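Local atomic coordinates of LRR receptor-like serine/threonine-protein kinase RGI3 (Arabidopsis thaliana, PDB entry 5HZ0), a protein that serves as a cell-surface receptor for RGF peptide hormones, which maintain the root stem cell niche, and pairs with SERK co-receptors once a peptide is bound. Residues D67-S72 / S91-N96. The protein carries 5 engineered substitutions. Sequence-based numbering, arbitrary orientation.
Sequences DLSDNS and SLNTNN
D67 OD1 is gripped twice by S69, from its backbone N at 2.9 Å, well above the carboxylate plane, and from its hydroxyl OG at 2.7 Å, on the syn lone pair, while S91 CB of the next repeat rests against the same oxygen. With CG trans to the backbone N (chi1 172°), the carboxylate closes an Asx turn. An alanine in place of D67 would probably leave the S69 amide and hydroxyl without their shared acceptor. Next to it, the parallel strands 65-67 and 89-91 end in a bond from L68 N to S91 O (2.8 Å), and D70 N meets N93 O at 3.0 Å in the carbonyl plane. L68 and L92 lie side by side and point the same way, touching through L68 CB and L92 CD2 at 3.8 Å. N95 repeats the role of N71: each ND2 binds the leucine carbonyl three residues back, and N95 ND2 also bonds weakly to L68 O (3.4 Å). N71 turns to the preceding repeat, its ND2 giving a hydrogen bond to L44 O and its OD1 accepting one from L47 N. N71, N95 and N119, the last weakly bonded to L92 O and N95 N, are consecutive members of the asparagine ladder in this leucine-rich-repeat ectodomain.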
ATOM      1  N   ASP A  67     -21.394  20.764 -25.558  1.00 22.87           N
ATOM      2  CA  ASP A  67     -20.941  20.189 -24.298  1.00 28.79           C
ATOM      3  C   ASP A  67     -22.130  19.854 -23.406  1.00 35.36           C
ATOM      4  O   ASP A  67     -22.792  20.740 -22.863  1.00 40.04           O
ATOM      5  CB  ASP A  67     -19.977  21.133 -23.576  1.00 21.50           C
ATOM      6  CG  ASP A  67     -19.638  20.666 -22.170  1.00 41.71           C
ATOM      7  OD1 ASP A  67     -19.622  19.449 -21.924  1.00 46.75           O
ATOM      8  OD2 ASP A  67     -19.383  21.518 -21.299  1.00 42.12           O
ATOM      9  N   LEU A  68     -22.405  18.561 -23.291  1.00 34.68           N
ATOM     10  CA  LEU A  68     -23.440  18.038 -22.411  1.00 32.64           C
ATOM     11  C   LEU A  68     -22.894  17.403 -21.132  1.00 33.30           C
ATOM     12  O   LEU A  68     -23.625  16.740 -20.391  1.00 32.98           O
ATOM     13  CB  LEU A  68     -24.395  17.133 -23.180  1.00 27.65           C
ATOM     14  CG  LEU A  68     -25.153  17.972 -24.221  1.00 32.51           C
ATOM     15  CD1 LEU A  68     -25.951  17.091 -25.176  1.00 39.89           C
ATOM     16  CD2 LEU A  68     -26.068  18.983 -23.543  1.00 26.68           C
ATOM     17  N   SER A  69     -21.591  17.566 -20.918  1.00 27.45           N
ATOM     18  CA  SER A  69     -20.867  16.850 -19.869  1.00 26.99           C
ATOM     19  C   SER A  69     -21.320  17.150 -18.445  1.00 28.55           C
ATOM     20  O   SER A  69     -21.956  18.171 -18.171  1.00 28.83           O
ATOM     21  CB  SER A  69     -19.367  17.122 -19.967  1.00 26.99           C
ATOM     22  OG  SER A  69     -19.079  18.436 -19.522  1.00 27.21           O
ATOM     23  N   ASP A  70     -20.989  16.222 -17.552  1.00 34.23           N
ATOM     24  CA  ASP A  70     -21.294  16.326 -16.124  1.00 36.60           C
ATOM     25  C   ASP A  70     -22.791  16.388 -15.828  1.00 35.35           C
ATOM     26  O   ASP A  70     -23.243  17.186 -15.008  1.00 39.91           O
ATOM     27  CB  ASP A  70     -20.563  17.512 -15.484  1.00 32.70           C
ATOM     28  CG  ASP A  70     -20.458  17.378 -13.976  1.00 34.56           C
ATOM     29  OD1 ASP A  70     -20.589  16.228 -13.471  1.00 28.40           O
ATOM     30  OD2 ASP A  70     -20.249  18.415 -13.302  1.00 36.15           O
ATOM     31  N   ASN A  71     -23.553  15.537 -16.505  1.00 29.48           N
ATOM     32  CA  ASN A  71     -24.976  15.404 -16.256  1.00 31.69           C
ATOM     33  C   ASN A  71     -25.288  13.946 -15.985  1.00 39.77           C
ATOM     34  O   ASN A  71     -24.386  13.127 -15.806  1.00 41.55           O
ATOM     35  CB  ASN A  71     -25.792  15.866 -17.461  1.00 35.03           C
ATOM     36  CG  ASN A  71     -25.801  17.357 -17.620  1.00 35.07           C
ATOM     37  OD1 ASN A  71     -26.195  18.082 -16.713  1.00 39.62           O
ATOM     38  ND2 ASN A  71     -25.351  17.830 -18.777  1.00 34.29           N
ATOM     39  N   SER A  72     -26.575  13.638 -15.902  1.00 41.92           N
ATOM     40  CA  SER A  72     -27.034  12.260 -15.798  1.00 33.08           C
ATOM     41  C   SER A  72     -27.549  11.566 -17.061  1.00 30.38           C
ATOM     42  O   SER A  72     -28.145  10.507 -16.962  1.00 38.49           O
ATOM     43  CB  SER A  72     -27.967  12.074 -14.616  1.00 34.60           C
ATOM     44  OG  SER A  72     -27.186  11.685 -13.504  1.00 36.86           O
ATOM     45  N   SER A  91     -18.293  17.376 -26.180  1.00 26.27           N
ATOM     46  CA  SER A  91     -18.062  16.850 -24.831  1.00 29.80           C
ATOM     47  C   SER A  91     -19.299  16.148 -24.271  1.00 32.84           C
ATOM     48  O   SER A  91     -20.271  16.792 -23.870  1.00 37.95           O
ATOM     49  CB  SER A  91     -17.650  17.962 -23.865  1.00 28.43           C
ATOM     50  OG  SER A  91     -16.596  18.733 -24.390  1.00 37.06           O
ATOM     51  N   LEU A  92     -19.257  14.825 -24.258  1.00 19.59           N
ATOM     52  CA  LEU A  92     -20.290  14.008 -23.608  1.00 23.32           C
ATOM     53  C   LEU A  92     -19.907  13.371 -22.259  1.00 21.48           C
ATOM     54  O   LEU A  92     -20.702  12.651 -21.661  1.00 20.20           O
ATOM     55  CB  LEU A  92     -20.843  12.973 -24.583  1.00 20.68           C
ATOM     56  CG  LEU A  92     -21.461  13.647 -25.808  1.00 28.63           C
ATOM     57  CD1 LEU A  92     -21.959  12.627 -26.811  1.00 21.89           C
ATOM     58  CD2 LEU A  92     -22.580  14.599 -25.393  1.00 28.66           C
ATOM     59  N   ASN A  93     -18.698  13.645 -21.787  1.00 18.66           N
ATOM     60  CA  ASN A  93     -18.128  12.959 -20.630  1.00 17.97           C
ATOM     61  C   ASN A  93     -18.890  13.124 -19.311  1.00 27.09           C
ATOM     62  O   ASN A  93     -19.658  14.067 -19.135  1.00 19.37           O
ATOM     63  CB  ASN A  93     -16.685  13.417 -20.426  1.00 22.84           C
ATOM     64  CG  ASN A  93     -16.586  14.910 -20.133  1.00 20.55           C
ATOM     65  OD1 ASN A  93     -16.701  15.735 -21.032  1.00 17.32           O
ATOM     66  ND2 ASN A  93     -16.388  15.252 -18.872  1.00 16.83           N
ATOM     67  N   THR A  94     -18.668  12.177 -18.394  1.00 18.12           N
ATOM     68  CA  THR A  94     -19.309  12.155 -17.078  1.00 18.57           C
ATOM     69  C   THR A  94     -20.836  12.169 -17.157  1.00 27.96           C
ATOM     70  O   THR A  94     -21.482  13.104 -16.687  1.00 27.63           O
ATOM     71  CB  THR A  94     -18.859  13.326 -16.201  1.00 26.41           C
ATOM     72  OG1 THR A  94     -17.549  13.758 -16.596  1.00 26.55           O
ATOM     73  CG2 THR A  94     -18.866  12.922 -14.728  1.00 25.71           C
ATOM     74  N   ASN A  95     -21.395  11.110 -17.736  1.00 24.89           N
ATOM     75  CA  ASN A  95     -22.830  10.915 -17.868  1.00 22.51           C
ATOM     76  C   ASN A  95     -23.121   9.418 -17.690  1.00 25.16           C
ATOM     77  O   ASN A  95     -22.254   8.654 -17.260  1.00 22.36           O
ATOM     78  CB  ASN A  95     -23.312  11.352 -19.252  1.00 25.49           C
ATOM     79  CG  ASN A  95     -23.421  12.863 -19.398  1.00 29.37           C
ATOM     80  OD1 ASN A  95     -24.072  13.529 -18.603  1.00 31.75           O
ATOM     81  ND2 ASN A  95     -22.791  13.403 -20.428  1.00 27.64           N
ATOM     82  N   ASN A  96     -24.346   9.004 -17.983  1.00 22.46           N
ATOM     83  CA  ASN A  96     -24.677   7.577 -18.007  1.00 30.72           C
ATOM     84  C   ASN A  96     -24.750   6.838 -19.342  1.00 31.51           C
ATOM     85  O   ASN A  96     -25.211   5.698 -19.407  1.00 38.33           O
ATOM     86  CB  ASN A  96     -25.849   7.275 -17.101  1.00 31.53           C
ATOM     87  CG  ASN A  96     -25.449   7.349 -15.670  1.00 34.34           C
ATOM     88  OD1 ASN A  96     -24.607   6.571 -15.228  1.00 39.93           O
ATOM     89  ND2 ASN A  96     -25.997   8.313 -14.941  1.00 35.95           N
TER